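Side-chain contacts in hypothetical protein TTHA1254 (Thermus thermophilus, PDB 2D4P), which is of unknown function but belongs to a GNAT-related family and may transfer acyl groups: residues L97-E102 against E108-E113; T66-R71 against G78-V83; E8-R13 against S37-E42. All coordinates share one frame; numbering follows the deposited sequence.

Contact 1: residues L97-E102 against E108-E113; sequences LHLDPE and EALKAE
Of residues 108-113, Leu110 alone meets the 97-102 segment, and it uses its two methyls on two different leucines. Its CD1 sits across the fork of Leu99, 4.0 Å from both CD1 and CD2 of that residue. Leu110 CD2 reaches to Leu97 instead, approaching Leu97 CD1 at a looser 4.3 Å. The side chains of Leu99 and Leu110 run past each other in opposite directions and meet at their methyls. With CG of Leu99 anti to the backbone N (chi1 166°) and chi2 near 68°, both of its methyls come within contact of Leu110 CD1. The contact belongs to the strand-loop-helix passage at the edge of the mixed sheet: the chain leaves strand 94-97, turns, and helix 104-112 packs back against the end of the strand and the loop that follows. Leu106 of that helix touches Leu97 and Leu99 too, while Phe115 packs on Leu110. An Asx turn lies within the loop: the Glu102 backbone N donates to Asp100 OD1 at 3.0 Å with an angle of 156°. That hydrogen meets the oxygen from above the carboxylate plane.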
# COMPACT_ATOMS: atom_id res chain seq x y z
N LEU A 97 0.92 -3.17 7.98
CA LEU A 97 1.31 -1.84 7.53
C LEU A 97 1.93 -1.13 8.74
O LEU A 97 1.45 -1.29 9.86
CB LEU A 97 0.05 -1.11 7.07
CG LEU A 97 0.09 0.27 6.42
CD1 LEU A 97 -1.04 0.42 5.45
CD2 LEU A 97 0.01 1.34 7.48
N HIS A 98 2.98 -0.34 8.51
CA HIS A 98 3.55 0.53 9.55
C HIS A 98 2.92 1.93 9.42
O HIS A 98 3.18 2.67 8.47
CB HIS A 98 5.08 0.57 9.45
CG HIS A 98 5.74 -0.79 9.53
ND1 HIS A 98 6.99 -1.04 9.00
CD2 HIS A 98 5.34 -1.95 10.12
CE1 HIS A 98 7.31 -2.30 9.22
NE2 HIS A 98 6.33 -2.88 9.89
N LEU A 99 2.05 2.28 10.35
CA LEU A 99 1.23 3.47 10.30
C LEU A 99 1.86 4.67 11.07
O LEU A 99 2.25 4.55 12.21
CB LEU A 99 -0.16 3.11 10.88
CG LEU A 99 -1.12 4.25 11.25
CD1 LEU A 99 -1.63 4.99 10.00
CD2 LEU A 99 -2.29 3.75 12.12
N ASP A 100 1.97 5.82 10.42
CA ASP A 100 2.19 7.09 11.13
C ASP A 100 0.84 7.49 11.68
O ASP A 100 -0.08 7.75 10.92
CB ASP A 100 2.71 8.12 10.15
CG ASP A 100 2.81 9.51 10.73
OD1 ASP A 100 2.51 9.75 11.92
OD2 ASP A 100 3.17 10.44 9.99
N PRO A 101 0.67 7.51 13.00
CA PRO A 101 -0.65 7.80 13.59
C PRO A 101 -1.17 9.24 13.42
O PRO A 101 -2.32 9.51 13.73
CB PRO A 101 -0.46 7.45 15.07
CG PRO A 101 0.98 7.65 15.32
CD PRO A 101 1.70 7.29 14.03
N GLU A 102 -0.33 10.15 12.94
CA GLU A 102 -0.77 11.49 12.52
C GLU A 102 -1.67 11.43 11.28
O GLU A 102 -2.40 12.37 10.98
CB GLU A 102 0.43 12.40 12.22
CG GLU A 102 1.32 12.70 13.44
CD GLU A 102 2.04 14.05 13.37
OE1 GLU A 102 3.28 14.06 13.17
OE2 GLU A 102 1.39 15.11 13.56
N GLU A 108 -8.54 6.05 9.81
CA GLU A 108 -9.95 5.82 9.55
C GLU A 108 -10.17 4.69 8.55
O GLU A 108 -11.02 3.84 8.76
CB GLU A 108 -10.64 7.10 9.05
CG GLU A 108 -12.10 6.87 8.66
CD GLU A 108 -12.87 8.15 8.34
OE1 GLU A 108 -12.42 9.24 8.79
OE2 GLU A 108 -13.91 8.03 7.66
N ALA A 109 -9.41 4.69 7.46
CA ALA A 109 -9.57 3.68 6.41
C ALA A 109 -9.20 2.26 6.91
O ALA A 109 -9.89 1.28 6.61
CB ALA A 109 -8.72 4.05 5.20
N LEU A 110 -8.12 2.19 7.69
CA LEU A 110 -7.68 0.93 8.28
C LEU A 110 -8.75 0.32 9.18
O LEU A 110 -9.04 -0.86 9.10
CB LEU A 110 -6.39 1.14 9.07
CG LEU A 110 -5.13 1.32 8.21
CD1 LEU A 110 -3.97 1.92 8.98
CD2 LEU A 110 -4.71 -0.01 7.57
N LYS A 111 -9.33 1.13 10.05
CA LYS A 111 -10.39 0.63 10.92
C LYS A 111 -11.59 0.17 10.10
O LYS A 111 -12.19 -0.88 10.37
CB LYS A 111 -10.77 1.71 11.94
CG LYS A 111 -11.80 1.27 12.95
CD LYS A 111 -11.85 2.18 14.16
CE LYS A 111 -13.02 1.82 15.06
NZ LYS A 111 -13.26 2.92 16.07
N ALA A 112 -11.94 0.92 9.06
CA ALA A 112 -13.10 0.59 8.23
C ALA A 112 -12.89 -0.70 7.46
O ALA A 112 -13.84 -1.39 7.16
CB ALA A 112 -13.45 1.74 7.27
N GLU A 113 -11.65 -1.04 7.14
CA GLU A 113 -11.36 -2.25 6.41
C GLU A 113 -10.80 -3.39 7.27
O GLU A 113 -10.15 -4.31 6.75
CB GLU A 113 -10.42 -1.94 5.24
CG GLU A 113 -10.98 -0.97 4.19
CD GLU A 113 -12.34 -1.37 3.65
OE1 GLU A 113 -12.65 -2.58 3.58
OE2 GLU A 113 -13.13 -0.49 3.28

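Contact 2: residues T66-R71 against G78-V83; sequences TRIEGR and GLLRAV
Ile68 and Leu80 meet at about a right angle, with the end of the isoleucine pressed on the CD2 branch of the leucine. Ile68 CD1 lies 3.9 Å from Leu80 CD2, and almost as near to the branching carbon CG. The same methyl also touches the helix closer to its backbone, Ile68 CD1 being 4.0 Å from Leu79 CB, so one carbon is lodged against two successive residues. A fully stretched Ile68 makes this possible: CG1 is opposite the backbone N (chi1 -171°) and the chain carries on straight to CD1. Leu79 has its own grip on the strand, a methyl against a carbonyl: Leu79 CD1 rests 3.5 Å from Glu69 O.

The next shell lies on both sides of this core. Leu106 of helix 104-112 touches Ile68, Ala109 and Leu110 touch Leu80, and Phe38 and Ala40 of strand 38-42, two places away in the sheet, touch Leu79. On the far face of the strand, where Glu69 points away from helix 73-89, a salt bridge forms in which Arg67 NE donates to Glu69 OE2 at 2.8 Å and 165°. The oxygen lies in the guanidinium plane and uses its anti lone pair; a weak second bond comes from Arg67 NH2. The backbone oxygens of Ala18 and Arg21 hold that guanidinium from beyond. Just before Ile68, Thr66 and Arg67 together face Leu51 in a classic beta bulge.

With segment axes 10.0 Å apart and running 144° from each other, strand and helix form the first half of a beta-alpha-beta crossover, completed by the parallel strand 94-97.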
# COMPACT_ATOMS: atom_id res chain seq x y z
N THR A 66 4.23 -1.47 2.14
CA THR A 66 5.40 -0.67 2.28
C THR A 66 5.07 0.79 2.26
O THR A 66 5.68 1.61 2.97
CB THR A 66 6.36 -1.09 1.09
OG1 THR A 66 6.56 -2.53 1.17
CG2 THR A 66 7.64 -0.49 1.26
N ARG A 67 4.12 1.15 1.40
CA ARG A 67 3.70 2.52 1.25
C ARG A 67 2.27 2.61 0.77
O ARG A 67 1.88 1.90 -0.15
CB ARG A 67 4.59 3.24 0.24
CG ARG A 67 4.31 4.71 0.20
CD ARG A 67 5.36 5.48 -0.51
NE ARG A 67 5.06 6.90 -0.49
CZ ARG A 67 5.73 7.77 -1.22
NH1 ARG A 67 6.70 7.34 -2.02
NH2 ARG A 67 5.39 9.06 -1.19
N ILE A 68 1.53 3.55 1.35
CA ILE A 68 0.19 3.85 0.84
C ILE A 68 0.01 5.36 0.86
O ILE A 68 0.41 6.04 1.82
CB ILE A 68 -0.91 3.08 1.61
CG1 ILE A 68 -2.26 3.26 0.89
CG2 ILE A 68 -1.03 3.51 3.07
CD1 ILE A 68 -3.41 2.41 1.50
N GLU A 69 -0.53 5.88 -0.23
CA GLU A 69 -0.84 7.28 -0.38
C GLU A 69 -2.25 7.39 -0.91
O GLU A 69 -2.68 6.56 -1.71
CB GLU A 69 0.15 7.97 -1.33
CG GLU A 69 1.62 7.86 -0.92
CD GLU A 69 1.97 8.54 0.40
OE1 GLU A 69 1.19 9.37 0.90
OE2 GLU A 69 3.05 8.25 0.94
N GLY A 70 -2.96 8.42 -0.47
CA GLY A 70 -4.32 8.63 -0.95
C GLY A 70 -4.91 9.98 -0.59
O GLY A 70 -4.65 10.52 0.48
N ARG A 71 -5.73 10.49 -1.50
CA ARG A 71 -6.29 11.83 -1.40
C ARG A 71 -7.60 11.90 -0.62
O ARG A 71 -8.13 13.00 -0.35
CB ARG A 71 -6.51 12.36 -2.80
CG ARG A 71 -5.23 12.81 -3.45
CD ARG A 71 -5.45 14.01 -4.36
NE ARG A 71 -4.88 13.75 -5.68
CZ ARG A 71 -5.20 14.41 -6.78
NH1 ARG A 71 -6.09 15.41 -6.75
NH2 ARG A 71 -4.61 14.08 -7.93
N GLY A 78 -10.26 1.73 -0.61
CA GLY A 78 -10.33 0.88 -1.78
C GLY A 78 -8.99 0.25 -2.09
O GLY A 78 -8.92 -0.90 -2.52
N LEU A 79 -7.91 1.00 -1.86
CA LEU A 79 -6.56 0.45 -2.01
C LEU A 79 -6.34 -0.70 -1.00
O LEU A 79 -5.82 -1.77 -1.35
CB LEU A 79 -5.51 1.53 -1.84
CG LEU A 79 -5.41 2.55 -2.97
CD1 LEU A 79 -4.67 3.76 -2.54
CD2 LEU A 79 -4.81 1.94 -4.23
N LEU A 80 -6.74 -0.49 0.24
CA LEU A 80 -6.60 -1.54 1.24
C LEU A 80 -7.40 -2.77 0.85
O LEU A 80 -6.93 -3.88 0.99
CB LEU A 80 -7.03 -1.06 2.62
CG LEU A 80 -6.12 0.01 3.23
CD1 LEU A 80 -6.83 0.60 4.43
CD2 LEU A 80 -4.73 -0.59 3.58
N ARG A 81 -8.60 -2.55 0.34
CA ARG A 81 -9.45 -3.66 -0.07
C ARG A 81 -8.79 -4.43 -1.22
O ARG A 81 -8.84 -5.68 -1.28
CB ARG A 81 -10.84 -3.15 -0.51
CG ARG A 81 -11.76 -2.84 0.66
CD ARG A 81 -13.24 -2.73 0.29
NE ARG A 81 -13.44 -1.94 -0.91
CZ ARG A 81 -13.62 -0.62 -0.94
NH1 ARG A 81 -13.65 0.09 0.18
NH2 ARG A 81 -13.78 -0.02 -2.13
N ALA A 82 -8.16 -3.70 -2.13
CA ALA A 82 -7.55 -4.34 -3.29
C ALA A 82 -6.34 -5.16 -2.81
O ALA A 82 -6.12 -6.29 -3.24
CB ALA A 82 -7.13 -3.30 -4.32
N VAL A 83 -5.57 -4.59 -1.89
CA VAL A 83 -4.44 -5.32 -1.33
C VAL A 83 -4.92 -6.60 -0.60
O VAL A 83 -4.37 -7.68 -0.82
CB VAL A 83 -3.58 -4.46 -0.39
CG1 VAL A 83 -2.55 -5.33 0.30
CG2 VAL A 83 -2.91 -3.29 -1.18

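Contact 3: residues E8-R13 against S37-E42; sequences EEDLDR and SFLAEE
Arg13 leans from the first turn of helix 11-16 onto Leu39 and Glu41 of strand 38-42, and its partners on the strand appear only from CD outward. CB stands back, 4.7 Å from both methyls, CD1 and CD2, of Leu39. The first torsion sets CG beside the backbone N (chi1 -72°), and from there the chain runs extended to NE, crossing Leu39 at about a right angle. CD is the atom that touches apolar and polar neighbours together: Arg13 CD lies 4.1 Å from Leu39 CD2 and 3.9 Å from Glu41 OE2. At NE the chemistry turns ionic. Glu41 OE2 lies 3.5 Å from Arg13 NE but well out of the guanidinium plane, with the two flat groups 55° apart, so this salt bridge is made by charge alone. The N-H of Arg13 NE serves a water instead, 2.9 Å away and in the guanidinium plane, and that water gives its own hydrogen to Glu41 OE2 at 2.7 Å. Farther out, Arg13 NH1 forms a salt bridge back to Asp10 OD1 at 3.2 Å. The Asp10 carboxylate in turn rests on Leu39 CD2, a methyl that thus touches both Asp10 and Arg13.

Arg4 of the adjoining strand 2-4 is the strongest polar partner of both acids, through NH1 to Asp10 OD2 and NH2 to Glu41 OE2. Asp10 OD1 and Glu41 OE2 are only 4.9 Å apart, and two arginines spanning them probably offset that repulsion and favour the ionised form of both carboxylates.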
# COMPACT_ATOMS: atom_id res chain seq x y z
N GLU A 8 4.32 0.77 -16.33
CA GLU A 8 5.36 1.79 -16.47
C GLU A 8 4.79 3.11 -16.97
O GLU A 8 5.31 4.17 -16.64
CB GLU A 8 6.49 1.28 -17.36
CG GLU A 8 7.28 0.20 -16.65
CD GLU A 8 8.39 -0.39 -17.50
OE1 GLU A 8 8.88 0.31 -18.42
OE2 GLU A 8 8.76 -1.57 -17.23
N GLU A 9 3.70 3.03 -17.72
CA GLU A 9 3.02 4.20 -18.26
C GLU A 9 2.43 5.09 -17.17
O GLU A 9 2.14 6.27 -17.42
CB GLU A 9 1.91 3.75 -19.24
CG GLU A 9 2.42 3.24 -20.59
CD GLU A 9 3.10 1.85 -20.56
OE1 GLU A 9 2.82 1.02 -19.65
OE2 GLU A 9 3.94 1.59 -21.46
N ASP A 10 2.27 4.53 -15.97
CA ASP A 10 1.71 5.21 -14.83
C ASP A 10 2.72 5.89 -13.92
O ASP A 10 2.37 6.42 -12.87
CB ASP A 10 0.95 4.20 -13.98
CG ASP A 10 -0.26 3.66 -14.66
OD1 ASP A 10 -1.05 4.45 -15.24
OD2 ASP A 10 -0.51 2.45 -14.67
N LEU A 11 3.99 5.89 -14.32
CA LEU A 11 5.01 6.49 -13.47
C LEU A 11 4.68 7.95 -13.03
O LEU A 11 4.70 8.27 -11.84
CB LEU A 11 6.38 6.36 -14.15
CG LEU A 11 7.58 6.87 -13.36
CD1 LEU A 11 7.75 6.12 -12.06
CD2 LEU A 11 8.82 6.77 -14.24
N ASP A 12 4.31 8.82 -13.97
CA ASP A 12 3.90 10.19 -13.65
C ASP A 12 2.71 10.32 -12.71
O ASP A 12 2.71 11.16 -11.82
CB ASP A 12 3.62 10.97 -14.94
CG ASP A 12 4.87 11.25 -15.72
OD1 ASP A 12 5.95 11.06 -15.15
OD2 ASP A 12 4.87 11.69 -16.90
N ARG A 13 1.69 9.50 -12.94
CA ARG A 13 0.51 9.44 -12.08
C ARG A 13 0.90 9.09 -10.66
O ARG A 13 0.41 9.71 -9.71
CB ARG A 13 -0.47 8.38 -12.58
CG ARG A 13 -1.21 8.71 -13.84
CD ARG A 13 -2.16 7.58 -14.19
NE ARG A 13 -3.05 7.87 -15.31
CZ ARG A 13 -2.76 7.66 -16.57
NH1 ARG A 13 -1.56 7.18 -16.92
NH2 ARG A 13 -3.66 7.95 -17.51
N SER A 37 0.14 -4.64 -5.51
CA SER A 37 0.26 -3.17 -5.56
C SER A 37 -0.76 -2.60 -6.56
O SER A 37 -1.02 -3.19 -7.61
CB SER A 37 1.68 -2.79 -5.95
OG SER A 37 2.60 -3.30 -5.00
N PHE A 38 -1.34 -1.46 -6.19
CA PHE A 38 -2.46 -0.88 -6.92
C PHE A 38 -2.40 0.63 -7.03
O PHE A 38 -1.79 1.30 -6.22
CB PHE A 38 -3.78 -1.31 -6.25
CG PHE A 38 -3.97 -2.77 -6.26
CD1 PHE A 38 -3.50 -3.54 -5.22
CD2 PHE A 38 -4.53 -3.39 -7.37
CE1 PHE A 38 -3.59 -4.89 -5.27
CE2 PHE A 38 -4.67 -4.78 -7.43
CZ PHE A 38 -4.21 -5.52 -6.36
N LEU A 39 -3.09 1.14 -8.05
CA LEU A 39 -3.36 2.55 -8.26
C LEU A 39 -4.86 2.79 -8.15
O LEU A 39 -5.65 1.97 -8.64
CB LEU A 39 -2.88 2.94 -9.67
CG LEU A 39 -3.11 4.37 -10.20
CD1 LEU A 39 -2.24 5.38 -9.44
CD2 LEU A 39 -2.80 4.43 -11.69
N ALA A 40 -5.22 3.88 -7.47
CA ALA A 40 -6.59 4.38 -7.39
C ALA A 40 -6.72 5.58 -8.32
O ALA A 40 -5.84 6.43 -8.35
CB ALA A 40 -6.90 4.81 -5.99
N GLU A 41 -7.84 5.66 -9.03
CA GLU A 41 -8.11 6.72 -10.00
C GLU A 41 -9.57 7.11 -9.93
O GLU A 41 -10.38 6.23 -9.85
CB GLU A 41 -7.98 6.14 -11.41
CG GLU A 41 -6.61 6.08 -11.94
CD GLU A 41 -6.59 5.49 -13.34
OE1 GLU A 41 -7.48 4.70 -13.80
OE2 GLU A 41 -5.61 5.82 -13.99
N GLU A 42 -9.88 8.40 -10.03
CA GLU A 42 -11.25 8.90 -10.20
C GLU A 42 -11.31 9.52 -11.58
O GLU A 42 -10.78 10.61 -11.80
CB GLU A 42 -11.59 9.96 -9.15
CG GLU A 42 -13.05 10.41 -9.14
CD GLU A 42 -13.95 9.38 -8.49
OE1 GLU A 42 -14.10 9.40 -7.25
OE2 GLU A 42 -14.48 8.55 -9.23
O HOH W 1 -5.25 8.48 -13.51

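In the fold
Contacts 2 and 3 reach the same mixed sheet, while contact 1 lies beside its edge strand 94-97; contact 2 is near the centre of the chain, and contacts 1 and 3 are on opposite sides of it. Contacts 1 and 2, whose centres are 10 Å apart, touch chiefly through their helices. Leu110 CD2 lies 3.8 Å from Leu80 CD1. A salt bridge joins Glu113 OE2 to Arg81 NH1 at 3.2 Å. Contact 2 meets contact 3 over 12 Å between centres, where Phe38 CE1 packs 3.5 Å from Ala82 O. Contacts 1 and 3 never touch, their nearest atoms being about 11 Å apart. No active site is established, so any relation to acyl transfer remains open.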